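Local atomic coordinates of protein RMD9, mitochondrial (Saccharomyces cerevisiae S288C, PDB entry 7A9X), a protein that binds the dodecameric motif 5'-AAUAA[U/C]AUUCUU-3' in the 3'-UTRs of mitochondrial mRNAs and takes part in their processing or stability. Residues A[38-43]-A[95-100]; A[472-477]-A[554-559]. All coordinates share one frame; numbering follows the deposited sequence.

In the fold
Both contacts are partly buried, and they share no helix; their centres are about 46 Å apart. Interaction 1 ties the start of helix 41-48 to the end of helix 78-97, near the N-terminal end of the chain and ahead of the first probable PPR repeat. It is made by side chains: an indole, a leucine and a carboxylate-hydroxyl pair. Interaction 2 joins two loops beyond the last probable repeat, one after helix 454-470 and one after helix 540-551, and its centre is nearer that of the chain. It combines two backbone hydrogen bonds with a long arginine side chain, and its nearest atom is about 6 Å from the bound RNA, against about 17 Å for interaction 1.

Interaction 1: A[38-43]-A[95-100]; sequences SPWRHE and YSLRES
Trp40 lays its indole over the turn at the end of helix 78-97, one ring face turned to Ser100. The CB of Ser100 stands 3.4 Å above the indole plane, displaced toward the rim, and comes closest at Trp40 CE3. With CG anti to its carbonyl carbon (chi1 -68°), Trp40 carries the ring across Ser96, Glu99 and Ser100. Trp40 NE1 passes 3.7 Å from Ser96 O, but the N-H is not aimed at the oxygen and no hydrogen bond forms. Leu97 passes Trp40 in the opposite direction and sets CD2 against two beta carbons, 3.7 Å from Trp40 CB and 3.6 Å from Glu43 CB. Its other methyl, CD1, lies against the backbone carbonyl of Glu43. Beyond CB the chain of Glu43 runs on fully extended (chi2 -179°) and brings OE1 to Ser96, whose OG donates a hydrogen bond to it. The modelled separation of Ser96 OG and Glu43 OE1, 2.4 Å, is so short that the exact length is doubtful. The same OE1 lies at the edge of the indole, in its plane, so the carboxylate borders the ring. Leu97 to Ser100 form a type I beta turn, closed by Ser100 N bonding to Leu97 O at 3.1 Å, and this turn presents Ser100 to the indole. Trp40 itself is the N-cap residue of helix 41-48. That helix covers Leu97 further with Leu44 and Phe47, while Pro101, just past the turn, also touches Trp40. The end of helix 78-97 is in turn fastened to helix 151-161, through a salt bridge from Arg98 to Asp158 and a hydrogen bond between Tyr95 and Asp154.

Interaction 2: A[472-477]-A[554-559]; sequences GQQYIA and YFRATK
A single parallel beta bridge pairs Ile476 with Phe555, between two loops of a largely helical protein. Ile476 N donates to Tyr554 O at 2.9 Å and Arg556 N to Ile476 O at 3.0 Å, the pattern of a parallel bridge. Arg556 then bends at chi2 (83°) and runs back along residues 474-475. Tyr475 O lies at the edge of its guanidinium, in plane, and takes a weak hydrogen bond from Arg556 NH2 (3.3 Å). The Tyr475 ring stands upright to the guanidinium, planes 89° apart, with Arg556 CD at the ring edge. Gln474 OE1 comes within 2.9 Å of Arg556 NH1, at an angle too poor for a hydrogen bond. Segment 472-477 directly follows the last probable PPR repeat: Gly472 is the C-prime residue of the Schellman motif ending helix 454-470, and Ala477 sits at the N-cap position of helix 478-486, its N bonded to Asp480 OD2. With Arg556 replaced by an alanine, Tyr475 O would probably lose its side-chain donor and Gln474 the guanidinium it lies against. Ile476 CD1 meets Tyr554 CB at 4.1 Å, and Ile476 CB touches CD1 of Phe555, which is buried as Ile476 is. Leu481 of helix 478-486 touches both Ile476 and Phe555.

Interaction 1: A[38-43]-A[95-100]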
loop_
_atom_site.group_PDB
_atom_site.type_symbol
_atom_site.label_atom_id
_atom_site.label_comp_id
_atom_site.label_asym_id
_atom_site.label_seq_id
_atom_site.Cartn_x
_atom_site.Cartn_y
_atom_site.Cartn_z
ATOM N N SER A 38 14.260 32.555 -28.853
ATOM C CA SER A 38 14.433 31.106 -28.870
ATOM C C SER A 38 15.883 30.679 -28.661
ATOM O O SER A 38 16.499 30.123 -29.580
ATOM C CB SER A 38 13.906 30.530 -30.187
ATOM O OG SER A 38 14.738 30.887 -31.277
ATOM N N PRO A 39 16.471 30.914 -27.477
ATOM C CA PRO A 39 17.790 30.333 -27.192
ATOM C C PRO A 39 17.677 28.871 -26.791
ATOM O O PRO A 39 18.492 28.037 -27.196
ATOM C CB PRO A 39 18.321 31.196 -26.037
ATOM C CG PRO A 39 17.384 32.379 -25.951
ATOM C CD PRO A 39 16.068 31.864 -26.430
ATOM N N TRP A 40 16.660 28.559 -25.987
ATOM C CA TRP A 40 16.346 27.195 -25.565
ATOM C C TRP A 40 15.249 26.579 -26.422
ATOM O O TRP A 40 14.392 25.855 -25.910
ATOM C CB TRP A 40 15.929 27.176 -24.096
ATOM C CG TRP A 40 17.013 27.501 -23.107
ATOM C CD1 TRP A 40 17.844 26.615 -22.487
ATOM C CD2 TRP A 40 17.359 28.798 -22.598
ATOM N NE1 TRP A 40 18.694 27.277 -21.634
ATOM C CE2 TRP A 40 18.417 28.618 -21.684
ATOM C CE3 TRP A 40 16.883 30.093 -22.833
ATOM C CZ2 TRP A 40 19.008 29.683 -21.006
ATOM C CZ3 TRP A 40 17.472 31.150 -22.155
ATOM C CH2 TRP A 40 18.523 30.938 -21.253
ATOM N N ARG A 41 15.246 26.844 -27.731
ATOM C CA ARG A 41 14.117 26.432 -28.562
ATOM C C ARG A 41 14.002 24.915 -28.647
ATOM O O ARG A 41 12.919 24.356 -28.438
ATOM C CB ARG A 41 14.236 27.029 -29.961
ATOM C CG ARG A 41 13.016 26.753 -30.821
ATOM C CD ARG A 41 13.141 27.381 -32.191
ATOM N NE ARG A 41 11.991 27.070 -33.034
ATOM C CZ ARG A 41 11.862 27.466 -34.295
ATOM N NH1 ARG A 41 10.780 27.135 -34.988
ATOM N NH2 ARG A 41 12.814 28.191 -34.865
ATOM N N HIS A 42 15.103 24.230 -28.967
ATOM C CA HIS A 42 15.042 22.783 -29.149
ATOM C C HIS A 42 14.695 22.074 -27.846
ATOM O O HIS A 42 13.963 21.078 -27.851
ATOM C CB HIS A 42 16.366 22.260 -29.706
ATOM C CG HIS A 42 16.447 20.765 -29.766
ATOM N ND1 HIS A 42 17.193 20.024 -28.875
ATOM C CD2 HIS A 42 15.864 19.873 -30.600
ATOM C CE1 HIS A 42 17.072 18.740 -29.162
ATOM N NE2 HIS A 42 16.271 18.622 -30.205
ATOM N N GLU A 43 15.207 22.572 -26.720
ATOM C CA GLU A 43 14.889 21.953 -25.438
ATOM C C GLU A 43 13.442 22.215 -25.043
ATOM O O GLU A 43 12.790 21.349 -24.450
ATOM C CB GLU A 43 15.844 22.459 -24.360
ATOM C CG GLU A 43 17.296 22.129 -24.633
ATOM C CD GLU A 43 18.217 22.626 -23.543
ATOM O OE1 GLU A 43 17.707 23.137 -22.524
ATOM O OE2 GLU A 43 19.451 22.506 -23.705
ATOM N N TYR A 95 15.794 20.866 -15.559
ATOM C CA TYR A 95 16.905 21.537 -14.890
ATOM C C TYR A 95 17.628 22.495 -15.828
ATOM O O TYR A 95 18.251 23.458 -15.366
ATOM C CB TYR A 95 17.872 20.500 -14.321
ATOM C CG TYR A 95 17.246 19.629 -13.256
ATOM C CD1 TYR A 95 16.858 20.167 -12.035
ATOM C CD2 TYR A 95 17.043 18.271 -13.468
ATOM C CE1 TYR A 95 16.284 19.380 -11.055
ATOM C CE2 TYR A 95 16.467 17.472 -12.493
ATOM C CZ TYR A 95 16.091 18.034 -11.289
ATOM O OH TYR A 95 15.520 17.249 -10.313
ATOM N N SER A 96 17.552 22.253 -17.136
ATOM C CA SER A 96 18.099 23.171 -18.127
ATOM C C SER A 96 17.108 24.272 -18.488
ATOM O O SER A 96 17.502 25.428 -18.682
ATOM C CB SER A 96 18.502 22.402 -19.388
ATOM O OG SER A 96 18.840 23.291 -20.440
ATOM N N LEU A 97 15.822 23.932 -18.589
ATOM C CA LEU A 97 14.815 24.887 -19.029
ATOM C C LEU A 97 14.313 25.795 -17.916
ATOM O O LEU A 97 13.597 26.758 -18.207
ATOM C CB LEU A 97 13.632 24.149 -19.654
ATOM C CG LEU A 97 13.878 23.550 -21.037
ATOM C CD1 LEU A 97 12.644 22.809 -21.521
ATOM C CD2 LEU A 97 14.269 24.643 -22.016
ATOM N N ARG A 98 14.656 25.520 -16.656
ATOM C CA ARG A 98 14.228 26.402 -15.577
ATOM C C ARG A 98 14.940 27.747 -15.618
ATOM O O ARG A 98 14.464 28.705 -14.999
ATOM C CB ARG A 98 14.441 25.732 -14.219
ATOM C CG ARG A 98 15.872 25.307 -13.928
ATOM C CD ARG A 98 16.000 24.845 -12.484
ATOM N NE ARG A 98 17.281 24.203 -12.207
ATOM C CZ ARG A 98 17.630 23.724 -11.017
ATOM N NH1 ARG A 98 18.815 23.152 -10.850
ATOM N NH2 ARG A 98 16.794 23.818 -9.993
ATOM N N GLU A 99 16.066 27.840 -16.329
ATOM C CA GLU A 99 16.731 29.121 -16.535
ATOM C C GLU A 99 16.113 29.917 -17.676
ATOM O O GLU A 99 16.344 31.128 -17.769
ATOM C CB GLU A 99 18.219 28.902 -16.813
ATOM C CG GLU A 99 18.959 28.207 -15.684
ATOM C CD GLU A 99 18.989 29.031 -14.414
ATOM O OE1 GLU A 99 19.010 30.278 -14.509
ATOM O OE2 GLU A 99 18.988 28.432 -13.318
ATOM N N SER A 100 15.340 29.266 -18.539
ATOM C CA SER A 100 14.717 29.961 -19.653
ATOM C C SER A 100 13.518 30.773 -19.165
ATOM O O SER A 100 12.789 30.335 -18.269
ATOM C CB SER A 100 14.271 28.964 -20.719
ATOM O OG SER A 100 13.527 29.609 -21.739
#

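Interaction 2: A[472-477]-A[554-559]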
loop_
_atom_site.group_PDB
_atom_site.type_symbol
_atom_site.label_atom_id
_atom_site.label_comp_id
_atom_site.label_asym_id
_atom_site.label_seq_id
_atom_site.Cartn_x
_atom_site.Cartn_y
_atom_site.Cartn_z
ATOM N N GLY A 472 13.849 -18.876 -10.111
ATOM C CA GLY A 472 14.930 -18.042 -10.596
ATOM C C GLY A 472 15.419 -16.979 -9.641
ATOM O O GLY A 472 16.036 -16.007 -10.084
ATOM N N GLN A 473 15.167 -17.128 -8.343
ATOM C CA GLN A 473 15.681 -16.164 -7.378
ATOM C C GLN A 473 17.202 -16.218 -7.335
ATOM O O GLN A 473 17.808 -17.293 -7.376
ATOM C CB GLN A 473 15.102 -16.432 -5.988
ATOM C CG GLN A 473 13.827 -15.655 -5.682
ATOM C CD GLN A 473 14.083 -14.175 -5.437
ATOM O OE1 GLN A 473 14.400 -13.425 -6.360
ATOM N NE2 GLN A 473 13.945 -13.751 -4.185
ATOM N N GLN A 474 17.820 -15.040 -7.250
ATOM C CA GLN A 474 19.275 -14.953 -7.303
ATOM C C GLN A 474 19.908 -15.521 -6.040
ATOM O O GLN A 474 20.668 -16.496 -6.096
ATOM C CB GLN A 474 19.698 -13.500 -7.514
ATOM C CG GLN A 474 18.845 -12.758 -8.522
ATOM C CD GLN A 474 18.961 -11.256 -8.382
ATOM O OE1 GLN A 474 17.963 -10.537 -8.429
ATOM N NE2 GLN A 474 20.186 -10.773 -8.208
ATOM N N TYR A 475 19.607 -14.924 -4.889
ATOM C CA TYR A 475 20.246 -15.299 -3.635
ATOM C C TYR A 475 19.178 -15.370 -2.546
ATOM O O TYR A 475 17.976 -15.282 -2.816
ATOM C CB TYR A 475 21.372 -14.312 -3.300
ATOM C CG TYR A 475 22.271 -14.000 -4.480
ATOM C CD1 TYR A 475 23.216 -14.920 -4.926
ATOM C CD2 TYR A 475 22.169 -12.790 -5.155
ATOM C CE1 TYR A 475 24.034 -14.637 -6.011
ATOM C CE2 TYR A 475 22.982 -12.499 -6.238
ATOM C CZ TYR A 475 23.913 -13.426 -6.662
ATOM O OH TYR A 475 24.723 -13.141 -7.739
ATOM N N ILE A 476 19.624 -15.535 -1.305
ATOM C CA ILE A 476 18.727 -15.677 -0.165
ATOM C C ILE A 476 18.466 -14.299 0.426
ATOM O O ILE A 476 19.398 -13.607 0.850
ATOM C CB ILE A 476 19.317 -16.626 0.889
ATOM C CG1 ILE A 476 19.406 -18.050 0.334
ATOM C CG2 ILE A 476 18.492 -16.588 2.163
ATOM C CD1 ILE A 476 19.905 -19.064 1.339
ATOM N N ALA A 477 17.198 -13.902 0.465
ATOM C CA ALA A 477 16.820 -12.588 0.954
ATOM C C ALA A 477 16.621 -12.613 2.468
ATOM O O ALA A 477 16.661 -13.663 3.114
ATOM C CB ALA A 477 15.560 -12.100 0.244
ATOM N N TYR A 554 25.297 -18.387 -0.246
ATOM C CA TYR A 554 24.136 -18.083 -1.071
ATOM C C TYR A 554 23.387 -16.841 -0.602
ATOM O O TYR A 554 22.301 -16.557 -1.119
ATOM C CB TYR A 554 23.189 -19.286 -1.102
ATOM C CG TYR A 554 23.827 -20.546 -1.640
ATOM C CD1 TYR A 554 23.907 -20.778 -3.008
ATOM C CD2 TYR A 554 24.353 -21.505 -0.782
ATOM C CE1 TYR A 554 24.491 -21.926 -3.507
ATOM C CE2 TYR A 554 24.939 -22.657 -1.273
ATOM C CZ TYR A 554 25.005 -22.862 -2.635
ATOM O OH TYR A 554 25.587 -24.008 -3.128
ATOM N N PHE A 555 23.940 -16.100 0.355
ATOM C CA PHE A 555 23.258 -14.938 0.906
ATOM C C PHE A 555 23.254 -13.787 -0.092
ATOM O O PHE A 555 24.132 -13.677 -0.952
ATOM C CB PHE A 555 23.931 -14.485 2.203
ATOM C CG PHE A 555 23.597 -15.333 3.401
ATOM C CD1 PHE A 555 22.714 -16.395 3.303
ATOM C CD2 PHE A 555 24.159 -15.050 4.637
ATOM C CE1 PHE A 555 22.407 -17.167 4.416
ATOM C CE2 PHE A 555 23.856 -15.815 5.751
ATOM C CZ PHE A 555 22.980 -16.876 5.641
ATOM N N ARG A 556 22.248 -12.917 0.031
ATOM C CA ARG A 556 22.243 -11.691 -0.760
ATOM C C ARG A 556 23.453 -10.832 -0.419
ATOM O O ARG A 556 24.044 -10.192 -1.297
ATOM C CB ARG A 556 20.950 -10.910 -0.521
ATOM C CG ARG A 556 20.393 -10.219 -1.757
ATOM C CD ARG A 556 19.567 -11.185 -2.594
ATOM N NE ARG A 556 18.923 -10.522 -3.723
ATOM C CZ ARG A 556 18.050 -11.110 -4.536
ATOM N NH1 ARG A 556 17.515 -10.430 -5.540
ATOM N NH2 ARG A 556 17.709 -12.377 -4.341
ATOM N N ALA A 557 23.843 -10.820 0.854
ATOM C CA ALA A 557 25.013 -10.100 1.328
ATOM C C ALA A 557 25.517 -10.783 2.589
ATOM O O ALA A 557 24.730 -11.309 3.379
ATOM C CB ALA A 557 24.696 -8.627 1.609
ATOM N N THR A 558 26.839 -10.776 2.773
ATOM C CA THR A 558 27.401 -11.419 3.955
ATOM C C THR A 558 27.129 -10.631 5.230
ATOM O O THR A 558 27.352 -11.163 6.325
ATOM C CB THR A 558 28.908 -11.638 3.787
ATOM O OG1 THR A 558 29.602 -10.397 3.949
ATOM C CG2 THR A 558 29.210 -12.213 2.407
ATOM N N LYS A 559 26.655 -9.388 5.119
ATOM C CA LYS A 559 26.216 -8.636 6.288
ATOM C C LYS A 559 24.954 -9.222 6.903
ATOM O O LYS A 559 24.612 -8.869 8.038
ATOM C CB LYS A 559 25.989 -7.169 5.915
ATOM C CG LYS A 559 26.016 -6.209 7.098
ATOM C CD LYS A 559 25.870 -4.760 6.653
ATOM C CE LYS A 559 25.980 -3.810 7.836
ATOM N NZ LYS A 559 25.852 -2.386 7.421
#